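Local coordinates for protein glutathione S-transferase-3 (PDB 3W8S) that binds glutathione and probably catalyses its conjugation to electrophilic substrates, as a sigma-class glutathione S-transferase, at residues A[12-17]-A[50-55]; A[19-24]-A[75-80]; A[66-71]-A[153-158]; A[88-93]-A[137-142]; A[166-169]-A[174-177]. All blocks are in the same frame, centred on the assembly; numbering follows the deposited sequence.

How the contacts relate
Contact 1 holds part of the glutathione site. Contact 3 is centred about 12 Å from it and touches it through Pro52 and Leu54 on Ile67. Contacts 1 and 2 share helix 16-25, and their centres are about 15 Å apart. The centres of contacts 2 and 3 are about 6 Å apart. A probable hydrogen bond of 2.9 Å joins them, between Phe77 O and Phe155 N. Contact 3 brings the thioredoxin-like and helical domains together. It meets contact 4 through the 2.8 Å salt bridge between Arg69 NE and Asp89 OD1, and both reach the second subunit. Contact 5 is centred about 24 Å from contact 1. They touch by a long, weak ion pair of Arg12 and Glu166.

Contact 1 of 5, residues A[12-17]-A[50-55]; sequences RGAAEI and QLPVLE. With GSH (glutathione), chain B.
The chain entering helix 16-25 passes the turn before strand 53-56, with CA of Ala15 5.8 Å from CA of Pro52. Pro52 carries the contact on its side. Its CD lies 4.1 Å from Ala14 CB, and its CB lies 4.2 Å from Ala15 CB. The touch is light and apolar, made by two methyl groups against one buried ring. The peptide bond before Pro52 is cis. This is the cis-proline loop of the thioredoxin fold, which in glutathione transferases presents backbone groups to glutathione. Here Leu51 does so at both of its polar atoms. Leu51 N gives a bond of 2.9 Å to O2 of the ligand, fairly straight at 156°. Leu51 O takes a more bent one of 2.8 Å from ligand N2, at 131°. The cysteinyl part of glutathione is thus held by a pair of bonds, in the manner of an antiparallel strand pair. Gln50 reaches further along the ligand. Its chain is extended beyond CG, which puts NE2 2.8 Å from the glycyl carboxylate oxygen O32. Pro52 CD comes within 3.7 Å of O11 at the other end of the ligand. Pro52 also packs on Ser64, another residue that binds glutathione. Trp39, Lys43 and Gln63 bond to the ligand too, and Asp97 of the second subunit completes the site.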
# COMPACT_ATOMS: atom_id res chain seq x y z
N ARG A 12 1.36 12.51 15.21
CA ARG A 12 0.20 12.25 14.34
C ARG A 12 0.69 11.16 13.39
O ARG A 12 0.15 10.06 13.42
CB ARG A 12 -0.23 13.55 13.60
CG ARG A 12 -0.84 14.60 14.54
CD ARG A 12 -0.92 15.98 13.82
NE ARG A 12 0.26 16.77 14.24
CZ ARG A 12 1.19 17.09 13.36
NH1 ARG A 12 0.99 16.71 12.15
NH2 ARG A 12 2.27 17.77 13.67
N GLY A 13 1.70 11.49 12.59
CA GLY A 13 2.45 10.53 11.74
C GLY A 13 1.47 9.64 10.98
O GLY A 13 0.37 10.09 10.47
N ALA A 14 1.83 8.35 10.97
CA ALA A 14 1.12 7.36 10.16
C ALA A 14 -0.20 6.87 10.84
O ALA A 14 -1.00 6.21 10.19
CB ALA A 14 2.07 6.18 9.81
N ALA A 15 -0.45 7.25 12.12
CA ALA A 15 -1.64 6.80 12.85
C ALA A 15 -2.80 7.76 12.69
O ALA A 15 -3.92 7.42 13.06
CB ALA A 15 -1.33 6.66 14.34
N GLU A 16 -2.54 9.00 12.27
CA GLU A 16 -3.53 10.09 12.52
C GLU A 16 -4.85 9.88 11.77
O GLU A 16 -5.91 10.19 12.29
CB GLU A 16 -2.90 11.42 12.08
CG GLU A 16 -3.73 12.69 12.27
CD GLU A 16 -4.32 12.88 13.68
OE1 GLU A 16 -3.77 12.39 14.67
OE2 GLU A 16 -5.36 13.59 13.77
N ILE A 17 -4.80 9.37 10.53
CA ILE A 17 -6.07 9.15 9.79
C ILE A 17 -6.95 8.08 10.45
O ILE A 17 -8.19 8.19 10.50
CB ILE A 17 -5.84 8.78 8.30
CG1 ILE A 17 -5.16 9.96 7.56
CG2 ILE A 17 -7.16 8.43 7.60
CD1 ILE A 17 -5.42 11.40 7.97
N GLN A 50 6.73 -2.94 14.18
CA GLN A 50 6.57 -1.48 13.89
C GLN A 50 5.18 -0.93 14.30
O GLN A 50 4.30 -1.71 14.62
CB GLN A 50 6.83 -1.19 12.38
CG GLN A 50 8.33 -1.43 12.00
CD GLN A 50 8.65 -0.78 10.71
OE1 GLN A 50 8.05 -1.11 9.66
NE2 GLN A 50 9.56 0.21 10.76
N LEU A 51 4.98 0.40 14.21
CA LEU A 51 3.70 1.02 14.59
C LEU A 51 3.25 1.79 13.39
O LEU A 51 4.10 2.23 12.62
CB LEU A 51 3.92 1.90 15.84
CG LEU A 51 4.34 1.14 17.11
CD1 LEU A 51 4.60 2.19 18.21
CD2 LEU A 51 3.30 0.10 17.56
N PRO A 52 1.92 2.02 13.22
CA PRO A 52 0.87 1.72 14.23
C PRO A 52 0.40 0.25 14.22
O PRO A 52 0.52 -0.45 13.19
CB PRO A 52 -0.34 2.61 13.78
CG PRO A 52 -0.10 2.79 12.29
CD PRO A 52 1.43 2.88 12.13
N VAL A 53 -0.20 -0.15 15.34
CA VAL A 53 -0.87 -1.45 15.44
C VAL A 53 -2.26 -1.22 16.06
O VAL A 53 -2.41 -0.53 17.07
CB VAL A 53 -0.08 -2.45 16.30
CG1 VAL A 53 -0.92 -3.75 16.58
CG2 VAL A 53 1.23 -2.84 15.60
N LEU A 54 -3.28 -1.85 15.47
CA LEU A 54 -4.60 -1.79 16.04
C LEU A 54 -4.85 -3.15 16.75
O LEU A 54 -4.53 -4.19 16.20
CB LEU A 54 -5.69 -1.61 14.94
CG LEU A 54 -7.15 -1.42 15.44
CD1 LEU A 54 -7.31 -0.01 15.95
CD2 LEU A 54 -8.18 -1.61 14.29
N GLU A 55 -5.42 -3.10 17.94
CA GLU A 55 -5.87 -4.33 18.57
C GLU A 55 -7.42 -4.34 18.64
O GLU A 55 -8.03 -3.36 19.05
CB GLU A 55 -5.19 -4.41 19.99
CG GLU A 55 -5.24 -5.81 20.53
CD GLU A 55 -4.45 -5.90 21.83
OE1 GLU A 55 -3.28 -5.46 21.86
OE2 GLU A 55 -5.04 -6.34 22.81
N1 GSH B . 4.22 0.64 6.08
CA1 GSH B . 4.15 0.82 7.53
C1 GSH B . 2.81 1.43 7.88
O11 GSH B . 2.26 1.21 8.98
O12 GSH B . 2.26 2.16 7.02
CB1 GSH B . 5.29 1.71 8.04
CG1 GSH B . 5.32 1.65 9.58
CD1 GSH B . 6.46 2.51 10.14
OE1 GSH B . 7.23 3.13 9.41
N2 GSH B . 6.62 2.53 11.47
CA2 GSH B . 7.62 3.34 12.13
C2 GSH B . 8.19 2.54 13.27
O2 GSH B . 7.45 1.85 13.96
CB2 GSH B . 6.92 4.59 12.70
SG2 GSH B . 8.11 5.81 13.27
N3 GSH B . 9.51 2.64 13.51
CA3 GSH B . 10.09 2.04 14.71
C3 GSH B . 10.88 0.80 14.36
O31 GSH B . 11.39 0.14 15.29
O32 GSH B . 11.00 0.43 13.17

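Contact 2 of 5, residues A[19-24]-A[75-80]; sequences RQIFVL and FGFAGK
Helix 16-25 meets residues 75-80, which follow on from helix 64-75, through Ile21, Phe22 and Leu24 on one side and Phe75 and Phe77 on the other. These are helices of the thioredoxin-like domain, and residues 75-80 begin the link from it to helix 82-101. CA of Ile21 and CA of Phe77 are 7.6 Å apart. Gly76 is where the chain leaves helix 64-75, with a positive phi of 88°. That turn lets two phenylalanines, one before it and one after it, both face helix 16-25.

One kind of contact is aromatic on aromatic. Phe22 and Phe75 approach at a slant, with Phe22 CE1 4.0 Å from Phe75 CE2. Phe75 CE2 lies near both CD1 and CE1 of Phe22. The stacked partner of Phe22 is Tyr29. Tyr4 also meets the Phe22 ring, which is therefore held among several aromatic groups.

The other kind is aliphatic on aromatic, and it centres on Phe77. Its CG is anti to the carbonyl carbon (chi1 -62°). This turns the ring to helix 16-25, and Ile21 and Leu24 both lie on the same side of its plane. Ile21 CG2 comes obliquely to Phe77 CD2, at 4.2 Å. Ile21 also packs on Phe155 and Leu158 of helix 155-170. Leu24 makes the closer approach. Its CB is 3.7 Å from Phe77 CZ, and its CD1 lies over one face of the Phe77 ring, 4.1 Å above the plane and offset toward the rim.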
# COMPACT_ATOMS: atom_id res chain seq x y z
N ARG A 19 -7.11 7.58 13.66
CA ARG A 19 -7.77 8.34 14.78
C ARG A 19 -8.95 9.15 14.28
O ARG A 19 -10.04 9.16 14.92
CB ARG A 19 -6.74 9.30 15.39
CG ARG A 19 -5.57 8.54 16.02
CD ARG A 19 -4.77 9.52 16.84
NE ARG A 19 -3.51 8.94 17.40
CZ ARG A 19 -2.26 9.27 17.00
NH1 ARG A 19 -2.06 10.12 15.97
NH2 ARG A 19 -1.19 8.65 17.61
N GLN A 20 -8.76 9.80 13.12
CA GLN A 20 -9.86 10.63 12.58
C GLN A 20 -11.06 9.80 12.11
O GLN A 20 -12.22 10.29 12.17
CB GLN A 20 -9.36 11.51 11.44
CG GLN A 20 -8.29 12.46 11.93
CD GLN A 20 -7.78 13.39 10.86
OE1 GLN A 20 -8.29 13.36 9.74
NE2 GLN A 20 -6.80 14.29 11.22
N ILE A 21 -10.82 8.58 11.62
CA ILE A 21 -11.93 7.67 11.29
C ILE A 21 -12.76 7.29 12.54
O ILE A 21 -14.00 7.37 12.52
CB ILE A 21 -11.51 6.43 10.52
CG1 ILE A 21 -10.90 6.84 9.14
CG2 ILE A 21 -12.71 5.50 10.30
CD1 ILE A 21 -9.92 5.78 8.60
N PHE A 22 -12.07 6.96 13.62
CA PHE A 22 -12.75 6.73 14.93
C PHE A 22 -13.51 7.98 15.34
O PHE A 22 -14.67 7.89 15.76
CB PHE A 22 -11.76 6.35 16.04
CG PHE A 22 -11.29 4.94 15.97
CD1 PHE A 22 -12.20 3.88 16.07
CD2 PHE A 22 -9.94 4.64 15.87
CE1 PHE A 22 -11.75 2.54 15.96
CE2 PHE A 22 -9.49 3.31 15.79
CZ PHE A 22 -10.39 2.25 15.89
N VAL A 23 -12.87 9.14 15.19
CA VAL A 23 -13.54 10.43 15.53
C VAL A 23 -14.87 10.62 14.77
O VAL A 23 -15.96 10.83 15.39
CB VAL A 23 -12.61 11.65 15.36
CG1 VAL A 23 -13.41 12.95 15.41
CG2 VAL A 23 -11.55 11.63 16.45
N LEU A 24 -14.82 10.45 13.46
CA LEU A 24 -15.99 10.60 12.65
C LEU A 24 -17.06 9.58 12.99
O LEU A 24 -18.27 9.86 12.82
CB LEU A 24 -15.63 10.44 11.14
CG LEU A 24 -14.80 11.60 10.51
CD1 LEU A 24 -14.27 11.15 9.14
CD2 LEU A 24 -15.52 12.92 10.27
N PHE A 75 -17.03 1.49 9.58
CA PHE A 75 -17.81 2.72 9.92
C PHE A 75 -18.37 3.46 8.72
O PHE A 75 -18.98 4.53 8.85
CB PHE A 75 -16.96 3.57 10.85
CG PHE A 75 -16.64 2.84 12.15
CD1 PHE A 75 -17.68 2.35 12.93
CD2 PHE A 75 -15.32 2.61 12.55
CE1 PHE A 75 -17.43 1.66 14.13
CE2 PHE A 75 -15.05 1.89 13.72
CZ PHE A 75 -16.11 1.41 14.51
N GLY A 76 -18.18 2.90 7.52
CA GLY A 76 -18.83 3.50 6.34
C GLY A 76 -18.00 4.61 5.65
O GLY A 76 -18.57 5.40 4.90
N PHE A 77 -16.66 4.62 5.81
CA PHE A 77 -15.85 5.65 5.14
C PHE A 77 -14.88 5.10 4.05
O PHE A 77 -13.90 5.78 3.71
CB PHE A 77 -15.07 6.46 6.19
CG PHE A 77 -15.97 7.20 7.15
CD1 PHE A 77 -16.55 8.41 6.77
CD2 PHE A 77 -16.29 6.66 8.37
CE1 PHE A 77 -17.43 9.08 7.64
CE2 PHE A 77 -17.15 7.32 9.25
CZ PHE A 77 -17.75 8.52 8.87
N ALA A 78 -15.13 3.88 3.56
CA ALA A 78 -14.17 3.19 2.66
C ALA A 78 -14.61 3.29 1.21
O ALA A 78 -13.92 2.78 0.34
CB ALA A 78 -14.08 1.72 3.05
N GLY A 79 -15.78 3.88 0.97
CA GLY A 79 -16.40 3.95 -0.36
C GLY A 79 -17.74 3.19 -0.38
O GLY A 79 -17.94 2.22 0.38
N LYS A 80 -18.66 3.59 -1.25
CA LYS A 80 -20.05 3.13 -1.11
C LYS A 80 -20.43 1.90 -1.99
O LYS A 80 -21.57 1.46 -1.96
CB LYS A 80 -21.01 4.29 -1.45
CG LYS A 80 -20.93 5.54 -0.55
CD LYS A 80 -21.49 5.19 0.82
CE LYS A 80 -21.42 6.32 1.86
NZ LYS A 80 -21.66 5.69 3.21

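Contact 3 of 5, residues A[66-71]-A[153-158]; sequences AIARFV and LTFADL
Phe155 crosses the interface between the thioredoxin-like domain and the helical C-terminal domain to meet Ala68 and Arg69. Its CB points toward helix 64-75, with chi1 at 71°, which places CG between the backbone N and the carbonyl carbon. The ring then lies against one turn of that helix. Phe155 CD2 is 4.0 Å from Ala68 CB, which comes in obliquely. At the far end of the ring, Phe155 CZ is 3.9 Å from Arg69 CA, and Arg69 N sits over one face. Arg69 thus offers its backbone and CB, while its charged end goes elsewhere. The guanidinium group forms salt bridges with Asp89 of its own chain and Asp89 of the second subunit.

Phe155 is the first residue of helix 155-170, within a capping box of Thr154 and Asp157. Thr154 N donates to Asp157 OD2 at 2.9 Å, and OD2 receives it on its anti lone pair. Thr154 OG1 accepts a weak capping bond from Ala156 N. Asp157 OD1 is bonded to His184 and to the backbone of Leu148. The Phe155 ring also packs on Val88 and Thr92, so it sits between helix 64-75 and helix 82-101. Leu54 of strand 53-56 packs on Ile67, Phe70 and Val71 of helix 64-75.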
# COMPACT_ATOMS: atom_id res chain seq x y z
N ALA A 66 -3.71 -0.79 5.99
CA ALA A 66 -4.61 -1.93 6.21
C ALA A 66 -5.58 -1.63 7.41
O ALA A 66 -6.77 -2.03 7.38
CB ALA A 66 -3.77 -3.19 6.43
N ILE A 67 -5.06 -1.03 8.47
CA ILE A 67 -5.88 -0.61 9.65
C ILE A 67 -6.90 0.47 9.25
O ILE A 67 -8.06 0.38 9.61
CB ILE A 67 -4.99 -0.02 10.78
CG1 ILE A 67 -4.04 -1.10 11.38
CG2 ILE A 67 -5.85 0.54 11.92
CD1 ILE A 67 -2.76 -0.46 12.02
N ALA A 68 -6.46 1.50 8.53
CA ALA A 68 -7.39 2.58 8.16
C ALA A 68 -8.53 1.97 7.35
O ALA A 68 -9.71 2.29 7.57
CB ALA A 68 -6.70 3.68 7.37
N ARG A 69 -8.17 1.11 6.39
CA ARG A 69 -9.19 0.47 5.56
C ARG A 69 -10.17 -0.38 6.40
O ARG A 69 -11.37 -0.32 6.20
CB ARG A 69 -8.60 -0.39 4.36
CG ARG A 69 -9.69 -0.97 3.45
CD ARG A 69 -9.12 -1.85 2.34
NE ARG A 69 -8.15 -1.02 1.64
CZ ARG A 69 -6.83 -1.08 1.75
NH1 ARG A 69 -6.18 -2.00 2.51
NH2 ARG A 69 -6.18 -0.17 1.11
N PHE A 70 -9.62 -1.20 7.27
CA PHE A 70 -10.42 -2.03 8.15
C PHE A 70 -11.47 -1.18 8.95
O PHE A 70 -12.67 -1.51 8.94
CB PHE A 70 -9.54 -2.76 9.16
CG PHE A 70 -10.33 -3.59 10.17
CD1 PHE A 70 -10.94 -4.79 9.79
CD2 PHE A 70 -10.43 -3.18 11.51
CE1 PHE A 70 -11.69 -5.55 10.70
CE2 PHE A 70 -11.20 -3.92 12.43
CZ PHE A 70 -11.82 -5.13 12.03
N VAL A 71 -11.00 -0.11 9.61
CA VAL A 71 -11.87 0.78 10.43
C VAL A 71 -12.84 1.56 9.50
O VAL A 71 -14.08 1.67 9.81
CB VAL A 71 -10.97 1.73 11.28
CG1 VAL A 71 -11.78 2.73 12.06
CG2 VAL A 71 -10.30 0.86 12.38
N LEU A 153 -17.63 11.70 1.99
CA LEU A 153 -16.31 11.61 2.55
C LEU A 153 -15.82 10.17 2.61
O LEU A 153 -16.55 9.29 3.05
CB LEU A 153 -16.44 12.16 3.98
CG LEU A 153 -15.09 12.39 4.69
CD1 LEU A 153 -14.44 13.62 4.11
CD2 LEU A 153 -15.39 12.63 6.17
N THR A 154 -14.58 9.92 2.20
CA THR A 154 -13.94 8.64 2.43
C THR A 154 -12.56 8.89 3.05
O THR A 154 -12.12 10.02 3.12
CB THR A 154 -13.76 7.85 1.12
OG1 THR A 154 -12.80 8.54 0.25
CG2 THR A 154 -15.16 7.65 0.43
N PHE A 155 -11.89 7.83 3.51
CA PHE A 155 -10.59 8.06 4.10
C PHE A 155 -9.55 8.54 3.06
O PHE A 155 -8.53 9.09 3.45
CB PHE A 155 -10.10 6.88 4.98
CG PHE A 155 -9.72 5.63 4.23
CD1 PHE A 155 -10.68 4.76 3.69
CD2 PHE A 155 -8.38 5.30 4.08
CE1 PHE A 155 -10.33 3.58 3.04
CE2 PHE A 155 -8.03 4.12 3.36
CZ PHE A 155 -9.00 3.27 2.83
N ALA A 156 -9.81 8.35 1.76
CA ALA A 156 -8.90 9.03 0.82
C ALA A 156 -8.94 10.56 1.01
O ALA A 156 -7.90 11.20 0.98
CB ALA A 156 -9.21 8.66 -0.66
N ASP A 157 -10.14 11.13 1.20
CA ASP A 157 -10.31 12.59 1.44
C ASP A 157 -9.51 12.95 2.70
O ASP A 157 -8.78 13.98 2.79
CB ASP A 157 -11.81 12.91 1.68
CG ASP A 157 -12.60 12.75 0.44
OD1 ASP A 157 -12.22 13.44 -0.54
OD2 ASP A 157 -13.62 11.97 0.39
N LEU A 158 -9.58 12.07 3.68
CA LEU A 158 -8.93 12.43 4.97
C LEU A 158 -7.39 12.50 4.80
O LEU A 158 -6.78 13.42 5.34
CB LEU A 158 -9.29 11.40 6.09
CG LEU A 158 -10.78 11.29 6.46
CD1 LEU A 158 -10.91 10.12 7.47
CD2 LEU A 158 -11.20 12.62 7.16

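Contact 4 of 5, residues A[88-93]-A[137-142]; sequences VDSITD and TNFLKE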
# COMPACT_ATOMS: atom_id res chain seq x y z
N VAL A 88 -10.84 4.38 -3.98
CA VAL A 88 -10.34 4.93 -2.73
C VAL A 88 -8.99 4.32 -2.44
O VAL A 88 -8.04 5.02 -2.15
CB VAL A 88 -11.35 4.67 -1.57
CG1 VAL A 88 -10.70 4.95 -0.20
CG2 VAL A 88 -12.60 5.59 -1.74
N ASP A 89 -8.88 3.00 -2.54
CA ASP A 89 -7.59 2.28 -2.35
C ASP A 89 -6.51 2.77 -3.32
O ASP A 89 -5.38 2.95 -2.91
CB ASP A 89 -7.78 0.80 -2.60
CG ASP A 89 -8.58 0.11 -1.49
OD1 ASP A 89 -8.83 0.73 -0.44
OD2 ASP A 89 -8.92 -1.09 -1.63
N SER A 90 -6.87 3.02 -4.58
CA SER A 90 -5.83 3.42 -5.59
C SER A 90 -5.29 4.80 -5.17
O SER A 90 -4.10 5.09 -5.27
CB SER A 90 -6.43 3.47 -7.04
OG SER A 90 -7.27 4.63 -7.27
N ILE A 91 -6.19 5.67 -4.68
CA ILE A 91 -5.76 7.00 -4.29
C ILE A 91 -4.84 6.96 -3.06
O ILE A 91 -3.78 7.69 -3.02
CB ILE A 91 -6.97 7.99 -3.99
CG1 ILE A 91 -7.66 8.43 -5.31
CG2 ILE A 91 -6.45 9.18 -3.19
CD1 ILE A 91 -9.04 9.08 -5.08
N THR A 92 -5.18 6.15 -2.06
CA THR A 92 -4.28 6.03 -0.89
C THR A 92 -2.95 5.35 -1.25
O THR A 92 -1.93 5.71 -0.73
CB THR A 92 -4.98 5.40 0.33
OG1 THR A 92 -5.34 4.06 0.00
CG2 THR A 92 -6.31 6.18 0.58
N ASP A 93 -2.96 4.42 -2.20
CA ASP A 93 -1.70 3.84 -2.66
C ASP A 93 -0.85 4.90 -3.41
O ASP A 93 0.39 4.95 -3.26
CB ASP A 93 -1.96 2.63 -3.58
CG ASP A 93 -2.12 1.30 -2.77
OD1 ASP A 93 -1.94 1.30 -1.52
OD2 ASP A 93 -2.40 0.25 -3.42
N THR A 137 -6.45 16.56 -8.28
CA THR A 137 -7.37 17.52 -8.94
C THR A 137 -8.17 16.93 -10.10
O THR A 137 -9.35 17.28 -10.28
CB THR A 137 -6.60 18.78 -9.45
OG1 THR A 137 -5.87 19.37 -8.35
CG2 THR A 137 -7.61 19.84 -10.05
N ASN A 138 -7.60 16.02 -10.90
CA ASN A 138 -8.43 15.36 -11.96
C ASN A 138 -9.58 14.59 -11.31
O ASN A 138 -10.68 14.54 -11.83
CB ASN A 138 -7.61 14.34 -12.73
CG ASN A 138 -6.48 14.95 -13.49
OD1 ASN A 138 -6.45 16.18 -13.72
ND2 ASN A 138 -5.49 14.10 -13.86
N PHE A 139 -9.31 13.92 -10.17
CA PHE A 139 -10.45 13.25 -9.47
C PHE A 139 -11.52 14.27 -9.03
O PHE A 139 -12.69 14.04 -9.21
CB PHE A 139 -10.03 12.42 -8.27
CG PHE A 139 -9.54 11.06 -8.61
CD1 PHE A 139 -10.44 10.01 -8.66
CD2 PHE A 139 -8.19 10.81 -8.83
CE1 PHE A 139 -10.00 8.73 -8.93
CE2 PHE A 139 -7.72 9.53 -9.10
CZ PHE A 139 -8.63 8.47 -9.14
N LEU A 140 -11.11 15.40 -8.48
CA LEU A 140 -12.07 16.39 -7.97
C LEU A 140 -12.86 17.04 -9.11
O LEU A 140 -14.06 17.31 -8.95
CB LEU A 140 -11.33 17.49 -7.18
CG LEU A 140 -10.66 17.03 -5.86
CD1 LEU A 140 -9.87 18.19 -5.28
CD2 LEU A 140 -11.77 16.55 -4.88
N LYS A 141 -12.20 17.27 -10.27
CA LYS A 141 -12.92 17.72 -11.52
C LYS A 141 -13.98 16.70 -11.97
O LYS A 141 -15.03 17.08 -12.45
CB LYS A 141 -11.92 18.03 -12.67
CG LYS A 141 -11.07 19.24 -12.30
CD LYS A 141 -9.99 19.55 -13.34
CE LYS A 141 -9.37 20.91 -13.07
NZ LYS A 141 -8.20 21.07 -14.00
N GLU A 142 -13.70 15.41 -11.85
CA GLU A 142 -14.64 14.35 -12.23
C GLU A 142 -15.79 14.13 -11.18
O GLU A 142 -16.91 13.80 -11.53
CB GLU A 142 -13.89 13.03 -12.47
CG GLU A 142 -13.06 13.01 -13.74
CD GLU A 142 -11.93 11.99 -13.69
OE1 GLU A 142 -11.90 11.15 -12.77
OE2 GLU A 142 -11.05 12.04 -14.60
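Ile91 and Phe139 reach for each other from opposite directions between helix 82-101 and helix 117-143. The helices stand well apart here, with CA of Ile91 9.4 Å from CA of Phe139, and the two side chains bridge the distance. Ile91 lies over one face of the Phe139 ring. Its terminal methyl CD1 is 3.9 Å from the ring centroid and only 7° off the ring normal, a CH-pi contact. Ile91 CG1 sits nearer the rim on the same face, 3.9 Å from Phe139 CE2. Placing CG1 anti to the carbonyl carbon (chi1 -74°) and extending the chain to CD1 brings both carbons over the ring. The other branch, CG2, is turned to Ala156 of helix 155-170. Ser90 OG is a marginal neighbour, 4.5 Å from Phe139 CZ and oblique to the ring. It bonds to Leu87 O within its own helix. Phe139 also packs on Phe48 of the second subunit, and a glycerol, probably from the crystallisation liquor, lies close by. The chemistry across the pair is apolar. The two helices of the C-terminal domain are therefore joined here by dispersion and CH-pi attraction, with no polar link between the segments.

Contact 5 of 5, residues A[166-169]-A[174-177]; sequences EFAK and IFDG. With SO4 (sulfate ion), chain C.
After helix 155-170 the chain folds back on itself, and CA of Ile174 comes within 5.8 Å of CA of Ala168. Ile174 spreads its two branches over the last turns of the helix. CG1 is anti to the backbone N (chi1 -164°), and this carries CD1 to Phe167 CB at 3.4 Å, a tight fit. CG2 branches the other way and rests 3.7 Å from Ala168 CB. The same methyl of Ala168 is met obliquely by Phe175 CE2, also at 3.7 Å. Phe175 in turn has Ile174 CG2 over the centre of one ring face, so three residues close on one small apolar cluster. Ile174 also packs on Phe125 and Phe133 of helix 117-143, and Phe125 meets the Phe167 ring edge-to-face.

On another side of the helix, Lys169 NZ forms a 2.8 Å salt bridge with Glu166 OE1, on the syn side, 18° out of the carboxylate plane. Lys169 NZ also donates to O3 of a sulfate ion, probably from the crystallisation liquor, at 2.9 Å, and Arg201 holds that ion too. Arg189 and Arg201 bind the other oxygen of Glu166. The arrangement is a reversal between two consecutive helices, 155-170 and 179-189, in the all-helical C-terminal domain of the glutathione transferase fold.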
# COMPACT_ATOMS: atom_id res chain seq x y z
N GLU A 166 -1.46 20.27 6.82
CA GLU A 166 -0.29 20.27 7.65
C GLU A 166 0.94 20.83 6.97
O GLU A 166 1.67 21.65 7.57
CB GLU A 166 0.01 18.85 8.21
CG GLU A 166 -1.08 18.43 9.24
CD GLU A 166 -1.14 19.35 10.48
OE1 GLU A 166 -0.05 19.74 10.95
OE2 GLU A 166 -2.28 19.68 10.98
N PHE A 167 1.21 20.37 5.75
CA PHE A 167 2.35 20.93 4.97
C PHE A 167 2.17 22.42 4.74
O PHE A 167 3.16 23.16 4.67
CB PHE A 167 2.54 20.19 3.63
CG PHE A 167 3.04 18.76 3.78
CD1 PHE A 167 4.11 18.46 4.63
CD2 PHE A 167 2.48 17.73 3.02
CE1 PHE A 167 4.57 17.13 4.77
CE2 PHE A 167 2.93 16.42 3.14
CZ PHE A 167 3.96 16.11 4.03
N ALA A 168 0.92 22.89 4.67
CA ALA A 168 0.64 24.31 4.44
C ALA A 168 1.20 25.17 5.56
O ALA A 168 1.49 26.34 5.33
CB ALA A 168 -0.85 24.61 4.27
N LYS A 169 1.39 24.59 6.75
CA LYS A 169 1.83 25.40 7.90
C LYS A 169 3.20 26.01 7.67
O LYS A 169 3.37 27.18 7.93
CB LYS A 169 1.78 24.61 9.21
CG LYS A 169 0.34 24.44 9.72
CD LYS A 169 0.34 23.27 10.71
CE LYS A 169 -0.90 23.20 11.63
NZ LYS A 169 -0.70 21.97 12.52
N ILE A 174 2.03 26.01 -0.83
CA ILE A 174 1.70 24.61 -1.22
C ILE A 174 0.42 24.56 -2.08
O ILE A 174 0.31 23.73 -2.98
CB ILE A 174 1.55 23.67 0.01
CG1 ILE A 174 1.60 22.24 -0.51
CG2 ILE A 174 0.24 23.99 0.76
CD1 ILE A 174 1.54 21.23 0.58
N PHE A 175 -0.55 25.46 -1.83
CA PHE A 175 -1.78 25.53 -2.67
C PHE A 175 -1.67 26.37 -3.95
O PHE A 175 -2.64 26.41 -4.74
CB PHE A 175 -2.98 26.03 -1.87
CG PHE A 175 -3.31 25.16 -0.69
CD1 PHE A 175 -3.66 23.82 -0.88
CD2 PHE A 175 -3.24 25.69 0.62
CE1 PHE A 175 -3.92 23.00 0.21
CE2 PHE A 175 -3.52 24.88 1.70
CZ PHE A 175 -3.84 23.53 1.50
N ASP A 176 -0.52 27.03 -4.19
CA ASP A 176 -0.41 27.89 -5.36
C ASP A 176 -0.61 27.07 -6.65
O ASP A 176 0.14 26.11 -6.87
CB ASP A 176 0.91 28.66 -5.43
CG ASP A 176 1.07 29.71 -4.28
OD1 ASP A 176 0.16 29.86 -3.47
OD2 ASP A 176 2.14 30.35 -4.19
N GLY A 177 -1.62 27.44 -7.46
CA GLY A 177 -1.96 26.71 -8.70
C GLY A 177 -2.87 25.50 -8.54
O GLY A 177 -3.24 24.87 -9.54
S SO4 C . -2.39 20.91 15.90
O1 SO4 C . -3.04 19.76 16.55
O2 SO4 C . -0.94 20.80 16.13
O3 SO4 C . -2.66 20.95 14.41
O4 SO4 C . -2.88 22.14 16.53